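Local coordinates for diacylglycerol O-acyltransferase (Marinobacter hydrocarbonoclasticus, PDB 6CHJ), which probably transfers the acyl group of an acyl-CoA to diacylglycerol and, as a wax ester synthase, makes wax esters, at residues 264-269 against 421-426; 30-33 against 38-41; 360-363 against 367-370; 101-106 against 116-121; 337-342 against 349-354. All coordinates share one frame; numbering follows the deposited sequence.

Contacts 1 and 4 are buried; each sets a helix against a strand of a different six-stranded sheet. Contact 1 is apolar, with two valines, a phenylalanine and a methionine. Contact 4 is polar, with a histidine held among carboxylates. The two touch where I426 packs on H104. Contact 2 is partly buried, built from aromatic and proline packing, and meets contact 4 through V40, which rests on L119 and E121. Contacts 3 and 5 lie on helix 345-365, about 22 Å apart between centres. Contact 3 is partly buried and is the one with a hydrogen bond between its segments. Contact 5 is a surface contact of two tyrosines and an arginine.

Contact 1 of 5, residues 264-269 against 421-426; sequences DVVTAM and VEFGLI
F423 extends from strand 420-428 toward helix 262-280 and ends against V266 and M269. Its CB leaves the strand with CG anti to the carbonyl carbon (chi1 -80°), which carries the ring out to the helix. CB, CG and the two CD atoms stay more than 4.2 Å from the helix residues. Contact starts at the CE atoms. CE1 is 4.0 Å from V266 CG1, and CE2 is 3.7 Å from M269 CE. The tip, CZ, takes part in both meetings. It lies 3.3 Å from V266 CG1, a tight approach, and 3.6 Å from M269 CE. Both methyls come at the ring obliquely. The M269 chain bends at chi3 (68°), and its methyl comes nearer to the ring than its sulfur does. The sulfur makes an oblique Met-aromatic contact, with M269 SD 4.2 Å from F423 CZ.

Helix 262-280 packs here on one face of the mixed six-stranded sheet. The short axes pass 11.4 Å apart at 31°. The strand is hydrogen-bonded between strands 239-247 and 410-417. W246 meets the F423 ring edge-to-face, and L442 of helix 437-453 also packs on F423. L414 of strand 410-417 touches both V266 and F423. At the start of the strand segment, V421 and V266 point their branches at each other, tip to tip. The methyls concerned are V266 CG2 and V421 CG1, 4.2 Å apart.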
# COMPACT_ATOMS: atom_id res chain seq x y z
N ASP B 264 -34.75 5.10 9.43
CA ASP B 264 -34.92 6.55 9.40
C ASP B 264 -33.95 7.22 10.37
O ASP B 264 -33.27 8.18 10.01
CB ASP B 264 -36.36 6.94 9.76
CG ASP B 264 -37.38 6.40 8.76
OD1 ASP B 264 -37.20 6.61 7.54
OD2 ASP B 264 -38.36 5.77 9.21
N VAL B 265 -33.89 6.74 11.61
CA VAL B 265 -33.04 7.39 12.61
C VAL B 265 -31.57 7.35 12.18
O VAL B 265 -30.85 8.35 12.27
CB VAL B 265 -33.24 6.74 13.99
CG1 VAL B 265 -32.22 7.31 14.99
CG2 VAL B 265 -34.67 6.94 14.48
N VAL B 266 -31.11 6.20 11.69
CA VAL B 266 -29.72 6.07 11.31
C VAL B 266 -29.39 6.96 10.12
O VAL B 266 -28.28 7.52 10.02
CB VAL B 266 -29.41 4.59 11.04
CG1 VAL B 266 -28.03 4.45 10.57
CG2 VAL B 266 -29.61 3.75 12.32
N THR B 267 -30.35 7.14 9.20
CA THR B 267 -30.15 8.09 8.10
C THR B 267 -30.12 9.52 8.63
O THR B 267 -29.34 10.35 8.15
CB THR B 267 -31.25 7.90 7.06
OG1 THR B 267 -31.19 6.57 6.54
CG2 THR B 267 -31.07 8.90 5.90
N ALA B 268 -30.97 9.81 9.61
CA ALA B 268 -30.95 11.11 10.28
C ALA B 268 -29.64 11.35 11.01
O ALA B 268 -29.11 12.47 11.01
CB ALA B 268 -32.13 11.20 11.26
N MET B 269 -29.11 10.32 11.67
CA MET B 269 -27.79 10.46 12.28
C MET B 269 -26.75 10.87 11.24
O MET B 269 -25.94 11.77 11.50
CB MET B 269 -27.37 9.18 12.98
CG MET B 269 -28.02 8.99 14.36
SD MET B 269 -27.81 7.29 14.88
CE MET B 269 -26.03 7.22 15.13
N VAL B 421 -25.68 -1.09 15.95
CA VAL B 421 -25.61 -0.67 14.56
C VAL B 421 -24.21 -0.12 14.32
O VAL B 421 -23.68 0.64 15.14
CB VAL B 421 -26.71 0.37 14.22
CG1 VAL B 421 -26.37 1.17 12.98
CG2 VAL B 421 -28.04 -0.34 14.00
N GLU B 422 -23.59 -0.54 13.22
CA GLU B 422 -22.17 -0.31 12.98
C GLU B 422 -21.98 0.70 11.86
O GLU B 422 -22.53 0.52 10.77
CB GLU B 422 -21.49 -1.63 12.62
CG GLU B 422 -21.95 -2.79 13.49
CD GLU B 422 -21.20 -2.81 14.79
OE1 GLU B 422 -21.35 -1.84 15.57
OE2 GLU B 422 -20.45 -3.77 15.04
N PHE B 423 -21.20 1.75 12.14
CA PHE B 423 -20.96 2.81 11.16
C PHE B 423 -19.54 2.69 10.64
O PHE B 423 -18.59 2.75 11.43
CB PHE B 423 -21.16 4.20 11.77
CG PHE B 423 -22.59 4.64 11.87
CD1 PHE B 423 -23.07 5.67 11.07
CD2 PHE B 423 -23.46 4.05 12.79
CE1 PHE B 423 -24.39 6.11 11.17
CE2 PHE B 423 -24.79 4.48 12.90
CZ PHE B 423 -25.25 5.51 12.10
N GLY B 424 -19.39 2.54 9.32
CA GLY B 424 -18.09 2.65 8.69
C GLY B 424 -18.02 3.83 7.73
O GLY B 424 -18.65 3.81 6.67
N LEU B 425 -17.24 4.85 8.09
CA LEU B 425 -17.02 6.04 7.27
C LEU B 425 -15.60 5.97 6.70
O LEU B 425 -14.63 5.99 7.45
CB LEU B 425 -17.20 7.31 8.10
CG LEU B 425 -18.43 7.37 9.02
CD1 LEU B 425 -18.60 8.76 9.61
CD2 LEU B 425 -19.69 6.97 8.31
N ILE B 426 -15.49 5.91 5.37
CA ILE B 426 -14.20 5.92 4.67
C ILE B 426 -14.15 7.14 3.77
O ILE B 426 -15.11 7.43 3.04
CB ILE B 426 -13.97 4.62 3.87
CG1 ILE B 426 -12.54 4.58 3.32
CG2 ILE B 426 -15.02 4.43 2.78
CD1 ILE B 426 -11.53 4.11 4.32

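Contact 2 of 5, residues 30-33 against 38-41; sequences SFPE and DYVA
The CA atoms of F31 and Y39 are 7.3 Å apart, where the chain leaves strand 22-30 and turns into helix 39-49. This is a beta-alpha connection closed by an aromatic pair. The edge of the Y39 ring is turned toward the face of the F31 ring in a T-shaped stack. The centroids are 5.6 Å apart and the planes meet at 62°. Y39 CB also lies over a face of F31, 4.3 Å from the ring centroid, in a CH-pi contact. The Y39 ring is itself covered on one face by P32. The Y39 CG stands opposite the backbone N (chi1 164°), and this swings the ring out to the proline. P32 CD sits 3.7 Å from the Y39 ring centroid, and P32 CG approaches CZ and OH. Replacing Y39 by an alanine would probably leave P32 without the ring it rests on and the F31 face without its edge partner. V40 adds the third contact and ties the turn to the sheet, since it also packs on L119 and on F84 of strand 82-86. Its CG2 methyl reaches the F31 ring obliquely, 3.6 Å from CE1.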
# COMPACT_ATOMS: atom_id res chain seq x y z
N SER B 30 -12.39 -10.05 21.27
CA SER B 30 -11.78 -10.12 22.58
C SER B 30 -10.98 -11.42 22.68
O SER B 30 -11.26 -12.40 21.97
CB SER B 30 -12.83 -10.04 23.68
OG SER B 30 -13.16 -8.69 23.94
N PHE B 31 -9.95 -11.41 23.54
CA PHE B 31 -9.26 -12.65 23.85
C PHE B 31 -10.28 -13.69 24.32
O PHE B 31 -11.14 -13.36 25.16
CB PHE B 31 -8.22 -12.45 24.96
CG PHE B 31 -6.90 -11.88 24.50
CD1 PHE B 31 -6.80 -11.18 23.30
CD2 PHE B 31 -5.76 -12.02 25.29
CE1 PHE B 31 -5.59 -10.63 22.90
CE2 PHE B 31 -4.54 -11.48 24.90
CZ PHE B 31 -4.46 -10.79 23.69
N PRO B 32 -10.23 -14.93 23.83
CA PRO B 32 -11.11 -15.96 24.40
C PRO B 32 -10.79 -16.13 25.88
O PRO B 32 -9.66 -15.94 26.31
CB PRO B 32 -10.77 -17.22 23.59
CG PRO B 32 -9.91 -16.74 22.42
CD PRO B 32 -9.24 -15.48 22.90
N GLU B 33 -11.83 -16.45 26.66
CA GLU B 33 -11.65 -16.52 28.10
C GLU B 33 -10.55 -17.51 28.47
O GLU B 33 -10.51 -18.65 27.97
CB GLU B 33 -12.95 -16.89 28.81
CG GLU B 33 -12.90 -16.84 30.36
CD GLU B 33 -12.16 -15.62 30.93
OE1 GLU B 33 -12.83 -14.70 31.45
OE2 GLU B 33 -10.91 -15.58 30.88
N ASP B 38 -0.02 -13.83 25.47
CA ASP B 38 0.54 -13.76 24.13
C ASP B 38 -0.34 -14.49 23.12
O ASP B 38 0.16 -15.07 22.15
CB ASP B 38 1.96 -14.32 24.12
CG ASP B 38 2.00 -15.84 24.38
OD1 ASP B 38 1.00 -16.43 24.86
OD2 ASP B 38 3.06 -16.45 24.10
N TYR B 39 -1.67 -14.42 23.30
CA TYR B 39 -2.58 -15.25 22.51
C TYR B 39 -2.57 -14.91 21.02
O TYR B 39 -2.81 -15.79 20.19
CB TYR B 39 -4.02 -15.13 23.04
CG TYR B 39 -5.06 -15.65 22.06
CD1 TYR B 39 -5.21 -17.01 21.83
CD2 TYR B 39 -5.89 -14.78 21.36
CE1 TYR B 39 -6.16 -17.49 20.94
CE2 TYR B 39 -6.84 -15.24 20.46
CZ TYR B 39 -6.97 -16.60 20.25
OH TYR B 39 -7.91 -17.07 19.34
N VAL B 40 -2.33 -13.65 20.66
CA VAL B 40 -2.41 -13.32 19.24
C VAL B 40 -1.20 -13.89 18.50
O VAL B 40 -1.35 -14.54 17.45
CB VAL B 40 -2.59 -11.81 19.02
CG1 VAL B 40 -2.96 -11.53 17.58
CG2 VAL B 40 -3.70 -11.27 19.93
N ALA B 41 0.00 -13.72 19.07
CA ALA B 41 1.19 -14.30 18.43
C ALA B 41 1.03 -15.81 18.25
O ALA B 41 1.39 -16.35 17.19
CB ALA B 41 2.44 -13.97 19.24

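Contact 3 of 5, residues 360-363 against 367-370; sequences AFHL and LAPK
The H362 ring lays one face over the A368-P369 peptide. The contact closes the turn that follows helix 345-365, where the chain leaves the helix for the loop leading to strand 376-380. A368 O and P369 CA both sit on that face, 3.2 Å and 3.4 Å above the ring plane, each offset toward the rim. P369 CA makes a CH-pi contact with the imidazole. The same ring accepts a hydrogen bond. A368 N donates to H362 ND1 at 3.2 Å, with an N-H...N angle of 145°, and stands 30° out of the ring plane. The bond is therefore bent rather than straight. With chi1 at -179° the imidazole points from the helix to the loop. A leucine in its place would probably leave A368 N without this acceptor, so the loop would be held less firmly against the helix. Beside H362, F361 packs between the loop and helix 200-212, where it touches A204 and L208. The loop is also pinned by T365 OG1, which is hydrogen-bonded to L367 N. F361 CE2 is 4.2 Å from L367 CB. The edge of the F361 ring takes A368 CB in its plane, 3.7 Å from CD2.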
# COMPACT_ATOMS: atom_id res chain seq x y z
N ALA B 360 -23.34 8.94 -13.76
CA ALA B 360 -22.18 8.16 -14.18
C ALA B 360 -21.27 8.98 -15.08
O ALA B 360 -20.05 8.94 -14.93
CB ALA B 360 -22.63 6.88 -14.89
N PHE B 361 -21.86 9.75 -16.00
CA PHE B 361 -21.05 10.60 -16.87
C PHE B 361 -20.28 11.62 -16.06
O PHE B 361 -19.13 11.94 -16.39
CB PHE B 361 -21.93 11.32 -17.92
CG PHE B 361 -21.16 12.31 -18.77
CD1 PHE B 361 -20.58 11.90 -19.98
CD2 PHE B 361 -21.01 13.63 -18.38
CE1 PHE B 361 -19.86 12.80 -20.77
CE2 PHE B 361 -20.29 14.54 -19.17
CZ PHE B 361 -19.71 14.11 -20.37
N HIS B 362 -20.91 12.17 -15.02
CA HIS B 362 -20.21 13.19 -14.24
C HIS B 362 -19.09 12.58 -13.39
O HIS B 362 -18.00 13.15 -13.33
CB HIS B 362 -21.16 13.97 -13.35
CG HIS B 362 -20.46 15.04 -12.56
ND1 HIS B 362 -19.58 15.93 -13.15
CD2 HIS B 362 -20.47 15.34 -11.24
CE1 HIS B 362 -19.10 16.74 -12.23
NE2 HIS B 362 -19.62 16.40 -11.06
N LEU B 363 -19.36 11.46 -12.71
CA LEU B 363 -18.33 10.75 -11.94
C LEU B 363 -17.10 10.46 -12.80
O LEU B 363 -15.97 10.77 -12.41
CB LEU B 363 -18.89 9.44 -11.37
CG LEU B 363 -19.90 9.78 -10.28
CD1 LEU B 363 -20.76 8.59 -9.91
CD2 LEU B 363 -19.17 10.33 -9.07
N LEU B 367 -17.14 16.65 -15.97
CA LEU B 367 -17.52 17.68 -16.94
C LEU B 367 -19.00 18.05 -16.89
O LEU B 367 -19.47 18.75 -17.79
CB LEU B 367 -17.16 17.24 -18.36
CG LEU B 367 -15.67 17.19 -18.61
CD1 LEU B 367 -15.39 16.87 -20.08
CD2 LEU B 367 -15.05 18.52 -18.19
N ALA B 368 -19.74 17.59 -15.86
CA ALA B 368 -21.17 17.85 -15.75
C ALA B 368 -21.64 18.05 -14.29
O ALA B 368 -22.50 17.30 -13.80
CB ALA B 368 -21.93 16.70 -16.44
N PRO B 369 -21.12 19.08 -13.60
CA PRO B 369 -21.45 19.26 -12.17
C PRO B 369 -22.93 19.28 -11.84
O PRO B 369 -23.35 18.80 -10.78
CB PRO B 369 -20.79 20.61 -11.84
CG PRO B 369 -20.56 21.28 -13.15
CD PRO B 369 -20.26 20.16 -14.10
N LYS B 370 -23.74 19.85 -12.73
CA LYS B 370 -25.18 19.87 -12.53
C LYS B 370 -25.77 18.46 -12.49
O LYS B 370 -26.90 18.30 -12.02
CB LYS B 370 -25.85 20.69 -13.63
CG LYS B 370 -25.89 22.20 -13.38
CD LYS B 370 -26.44 22.94 -14.62
CE LYS B 370 -27.57 23.91 -14.28
NZ LYS B 370 -28.55 24.13 -15.40

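Contact 4 of 5, residues 101-106 against 116-121; sequences SAEHSH and EVHLIE
The H118 ring has E103 over one face and E116 at its edge. E103 CG stands 3.8 Å from the ring centroid in a CH-pi contact. The E103 carboxylate carries on past the ring, its plane turned 32° from that of the imidazole, with CD only 3.2 Å from H118 CE1. E116 CD lies at the edge, in the ring plane. H118 NE2 donates to E116 OE1 at 2.8 Å, with an N-H...O angle of 164°. The bond uses the anti side of the carboxylate. H118 ND1 is hydrogen-bonded to E85 OE1, so both ring nitrogens are held and the ring cannot easily turn. A second flat group, the H106 ring, has A102 O over a face, without a hydrogen bond, and E103 CD at its edge. That ring also stacks on H106 of the second subunit.

The contact joins the helix and the second strand of the beta-alpha-beta unit formed by strand 82-86, helix 93-105 and strand 115-121. The two strands are parallel neighbours in the sheet, and E85 sits on the first. E103 bends at chi2 (53°), which turns its carboxylate to H118 and E116. E103 OE2 and E116 OE1 are 3.4 Å apart and share no hydrogen bond. This closeness of like charges may raise the proton affinity of one carboxylate. K133 may ease it in part: NZ is hydrogen-bonded to the backbone O of E103 and of H106, and forms a long, weak ion pair with E116 OE1.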
# COMPACT_ATOMS: atom_id res chain seq x y z
N SER B 101 -6.69 2.90 7.91
CA SER B 101 -6.70 4.00 6.94
C SER B 101 -5.48 3.92 6.02
O SER B 101 -5.60 4.07 4.80
CB SER B 101 -6.76 5.34 7.68
OG SER B 101 -7.78 5.34 8.69
N ALA B 102 -4.30 3.67 6.60
CA ALA B 102 -3.09 3.43 5.83
C ALA B 102 -3.22 2.19 4.94
O ALA B 102 -2.92 2.23 3.75
CB ALA B 102 -1.88 3.27 6.77
N GLU B 103 -3.65 1.07 5.52
CA GLU B 103 -3.67 -0.16 4.75
C GLU B 103 -4.75 -0.13 3.65
O GLU B 103 -4.52 -0.65 2.56
CB GLU B 103 -3.87 -1.35 5.70
CG GLU B 103 -3.53 -2.68 5.06
CD GLU B 103 -2.12 -2.70 4.45
OE1 GLU B 103 -1.17 -2.25 5.12
OE2 GLU B 103 -1.98 -3.17 3.29
N HIS B 104 -5.90 0.51 3.91
CA HIS B 104 -6.96 0.58 2.91
C HIS B 104 -6.59 1.48 1.72
O HIS B 104 -7.12 1.28 0.62
CB HIS B 104 -8.26 1.08 3.56
CG HIS B 104 -9.49 0.75 2.78
ND1 HIS B 104 -10.02 -0.52 2.73
CD2 HIS B 104 -10.28 1.52 1.99
CE1 HIS B 104 -11.08 -0.53 1.94
NE2 HIS B 104 -11.27 0.71 1.49
N SER B 105 -5.70 2.46 1.91
CA SER B 105 -5.18 3.29 0.81
C SER B 105 -4.47 2.49 -0.29
O SER B 105 -4.43 2.93 -1.43
CB SER B 105 -4.19 4.31 1.35
OG SER B 105 -4.76 5.08 2.38
N HIS B 106 -3.84 1.36 0.04
CA HIS B 106 -2.88 0.74 -0.87
C HIS B 106 -3.56 -0.10 -1.93
O HIS B 106 -4.36 -1.00 -1.62
CB HIS B 106 -1.90 -0.14 -0.09
CG HIS B 106 -1.17 0.58 0.99
ND1 HIS B 106 -0.66 1.85 0.83
CD2 HIS B 106 -0.90 0.22 2.27
CE1 HIS B 106 -0.09 2.24 1.96
NE2 HIS B 106 -0.23 1.27 2.85
N GLU B 116 -6.33 -9.77 1.08
CA GLU B 116 -5.39 -9.77 2.19
C GLU B 116 -6.18 -9.92 3.48
O GLU B 116 -7.28 -9.37 3.60
CB GLU B 116 -4.57 -8.49 2.25
CG GLU B 116 -3.64 -8.27 1.08
CD GLU B 116 -3.22 -6.81 0.93
OE1 GLU B 116 -3.26 -6.04 1.92
OE2 GLU B 116 -2.86 -6.43 -0.21
N VAL B 117 -5.61 -10.64 4.44
CA VAL B 117 -6.09 -10.65 5.81
C VAL B 117 -4.96 -10.14 6.71
O VAL B 117 -3.83 -10.64 6.64
CB VAL B 117 -6.54 -12.05 6.27
CG1 VAL B 117 -7.10 -11.98 7.67
CG2 VAL B 117 -7.55 -12.64 5.30
N HIS B 118 -5.28 -9.16 7.54
CA HIS B 118 -4.32 -8.53 8.44
C HIS B 118 -4.75 -8.81 9.88
O HIS B 118 -5.75 -8.27 10.36
CB HIS B 118 -4.24 -7.02 8.17
CG HIS B 118 -3.64 -6.67 6.84
ND1 HIS B 118 -2.49 -5.91 6.72
CD2 HIS B 118 -4.02 -6.97 5.57
CE1 HIS B 118 -2.20 -5.75 5.44
NE2 HIS B 118 -3.11 -6.39 4.73
N LEU B 119 -3.99 -9.67 10.57
CA LEU B 119 -4.19 -9.90 11.99
C LEU B 119 -3.36 -8.89 12.77
O LEU B 119 -2.13 -8.88 12.68
CB LEU B 119 -3.81 -11.34 12.35
CG LEU B 119 -3.75 -11.76 13.82
CD1 LEU B 119 -5.12 -11.61 14.45
CD2 LEU B 119 -3.23 -13.21 13.97
N ILE B 120 -4.04 -8.04 13.54
CA ILE B 120 -3.42 -6.93 14.27
C ILE B 120 -3.39 -7.28 15.75
O ILE B 120 -4.43 -7.56 16.36
CB ILE B 120 -4.18 -5.62 14.04
CG1 ILE B 120 -4.38 -5.35 12.53
CG2 ILE B 120 -3.46 -4.46 14.74
CD1 ILE B 120 -5.64 -4.53 12.22
N GLU B 121 -2.19 -7.24 16.34
CA GLU B 121 -1.95 -7.39 17.77
C GLU B 121 -1.61 -6.02 18.34
O GLU B 121 -1.64 -5.01 17.63
CB GLU B 121 -0.84 -8.42 18.06
CG GLU B 121 0.61 -7.89 17.90
CD GLU B 121 1.67 -8.72 18.68
OE1 GLU B 121 1.42 -9.90 19.00
OE2 GLU B 121 2.78 -8.18 18.97

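Contact 5 of 5, residues 337-342 against 349-354; sequences KQRYRH and VNYTAL
Y351 and T352 are the residues of 349-354 that meet R339 and Y340. Before them, V349 O and N350 O accept backbone hydrogen bonds from A353 N and L354 N within the helix.

Y351 has the largest share of the contact. A chi1 of 176° aims its ring at the other segment. There it meets Y340 edge to edge: Y340 CE1 is 3.6 Å from Y351 CD2, and each atom lies near the plane of the other ring. The two side chains cross at about a right angle. R339 crosses the outer end of Y351. Its NE is 3.0 Å from Y351 OH, but the angle is too poor for a hydrogen bond. R339 CD also comes within 3.3 Å of that hydroxyl. The guanidinium plane is turned 39° from the Y351 ring. R339 CZ in turn sits 4.0 Å above one face of the Y340 ring, so the arginine leans on both tyrosines.

T352 comes next and touches lightly. Its OG1 is 4.1 Å from Y340 OH and is hydrogen-bonded to I348 O instead. The Y340 hydroxyl is hydrogen-bonded to V310 O.

The residues facing this helix lie on a type I turn from Q338 to R341, closed by R341 N to Q338 O at 2.9 Å. The turn lies where helix 322-338 gives way to the link to helix 345-365, so the contact clasps two consecutive helices at the surface. M343 of the linker packs on Y351, L192 lies against N350 and A353, and V310 ties Y340 to edge strand 310-314.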
# COMPACT_ATOMS: atom_id res chain seq x y z
N LYS B 337 -39.73 5.53 -1.84
CA LYS B 337 -39.88 4.09 -2.05
C LYS B 337 -41.21 3.78 -2.74
O LYS B 337 -41.28 2.87 -3.56
CB LYS B 337 -39.73 3.36 -0.71
CG LYS B 337 -39.87 1.83 -0.75
CD LYS B 337 -41.33 1.41 -0.85
CE LYS B 337 -41.52 -0.08 -0.87
NZ LYS B 337 -42.99 -0.25 -0.88
N GLN B 338 -42.27 4.54 -2.43
CA GLN B 338 -43.59 4.23 -2.98
C GLN B 338 -43.64 4.42 -4.50
O GLN B 338 -44.45 3.78 -5.17
CB GLN B 338 -44.67 5.06 -2.29
CG GLN B 338 -45.00 4.59 -0.87
CD GLN B 338 -45.45 3.13 -0.82
OE1 GLN B 338 -44.62 2.21 -0.84
NE2 GLN B 338 -46.76 2.91 -0.75
N ARG B 339 -42.77 5.28 -5.05
CA ARG B 339 -42.60 5.40 -6.49
C ARG B 339 -42.10 4.08 -7.09
O ARG B 339 -41.95 3.96 -8.31
CB ARG B 339 -41.64 6.56 -6.79
CG ARG B 339 -41.40 6.90 -8.26
CD ARG B 339 -40.05 7.60 -8.46
NE ARG B 339 -38.90 6.75 -8.10
CZ ARG B 339 -38.26 6.79 -6.93
NH1 ARG B 339 -38.65 7.63 -5.97
NH2 ARG B 339 -37.24 5.98 -6.70
N TYR B 340 -41.84 3.08 -6.25
CA TYR B 340 -41.47 1.74 -6.69
C TYR B 340 -42.57 0.72 -6.50
O TYR B 340 -42.39 -0.43 -6.92
CB TYR B 340 -40.22 1.25 -5.93
CG TYR B 340 -38.93 1.88 -6.39
CD1 TYR B 340 -38.80 2.37 -7.67
CD2 TYR B 340 -37.85 1.98 -5.53
CE1 TYR B 340 -37.63 2.95 -8.10
CE2 TYR B 340 -36.67 2.55 -5.95
CZ TYR B 340 -36.57 3.03 -7.24
OH TYR B 340 -35.39 3.61 -7.67
N ARG B 341 -43.69 1.09 -5.87
CA ARG B 341 -44.74 0.12 -5.57
C ARG B 341 -45.22 -0.58 -6.84
O ARG B 341 -45.31 -1.81 -6.88
CB ARG B 341 -45.91 0.82 -4.87
CG ARG B 341 -46.88 -0.12 -4.18
CD ARG B 341 -46.51 -0.32 -2.72
NE ARG B 341 -45.51 -1.38 -2.53
CZ ARG B 341 -45.22 -1.93 -1.36
NH1 ARG B 341 -45.83 -1.51 -0.25
NH2 ARG B 341 -44.31 -2.89 -1.28
N HIS B 342 -45.50 0.19 -7.88
CA HIS B 342 -46.09 -0.35 -9.11
C HIS B 342 -45.04 -0.54 -10.19
O HIS B 342 -45.19 -0.05 -11.31
CB HIS B 342 -47.21 0.56 -9.60
CG HIS B 342 -48.37 0.67 -8.64
ND1 HIS B 342 -48.33 0.16 -7.36
CD2 HIS B 342 -49.59 1.23 -8.79
CE1 HIS B 342 -49.48 0.41 -6.76
NE2 HIS B 342 -50.26 1.05 -7.61
N VAL B 349 -34.91 -1.91 -12.74
CA VAL B 349 -33.57 -1.98 -13.32
C VAL B 349 -33.40 -0.94 -14.42
O VAL B 349 -32.35 -0.29 -14.52
CB VAL B 349 -33.29 -3.40 -13.84
CG1 VAL B 349 -32.28 -3.35 -14.98
CG2 VAL B 349 -32.81 -4.28 -12.70
N ASN B 350 -34.42 -0.76 -15.26
CA ASN B 350 -34.31 0.21 -16.34
C ASN B 350 -34.48 1.64 -15.84
O ASN B 350 -33.76 2.54 -16.27
CB ASN B 350 -35.33 -0.07 -17.44
CG ASN B 350 -34.93 0.56 -18.75
OD1 ASN B 350 -35.56 1.51 -19.22
ND2 ASN B 350 -33.84 0.06 -19.34
N TYR B 351 -35.43 1.87 -14.94
CA TYR B 351 -35.54 3.19 -14.31
C TYR B 351 -34.26 3.54 -13.56
O TYR B 351 -33.73 4.65 -13.69
CB TYR B 351 -36.76 3.21 -13.39
CG TYR B 351 -36.93 4.49 -12.60
CD1 TYR B 351 -37.22 5.69 -13.23
CD2 TYR B 351 -36.82 4.48 -11.21
CE1 TYR B 351 -37.39 6.86 -12.51
CE2 TYR B 351 -36.99 5.65 -10.48
CZ TYR B 351 -37.28 6.83 -11.13
OH TYR B 351 -37.45 7.98 -10.40
N THR B 352 -33.73 2.59 -12.79
CA THR B 352 -32.48 2.82 -12.08
C THR B 352 -31.35 3.19 -13.04
O THR B 352 -30.63 4.17 -12.83
CB THR B 352 -32.09 1.59 -11.26
OG1 THR B 352 -33.05 1.39 -10.21
CG2 THR B 352 -30.70 1.77 -10.66
N ALA B 353 -31.20 2.41 -14.12
CA ALA B 353 -30.09 2.62 -15.04
C ALA B 353 -30.22 3.94 -15.79
O ALA B 353 -29.21 4.60 -16.07
CB ALA B 353 -29.99 1.46 -16.03
N LEU B 354 -31.44 4.33 -16.15
CA LEU B 354 -31.64 5.58 -16.89
C LEU B 354 -31.48 6.81 -16.00
O LEU B 354 -30.92 7.82 -16.42
CB LEU B 354 -33.01 5.59 -17.58
CG LEU B 354 -33.35 4.55 -18.65
CD1 LEU B 354 -34.81 4.66 -19.08
CD2 LEU B 354 -32.43 4.65 -19.86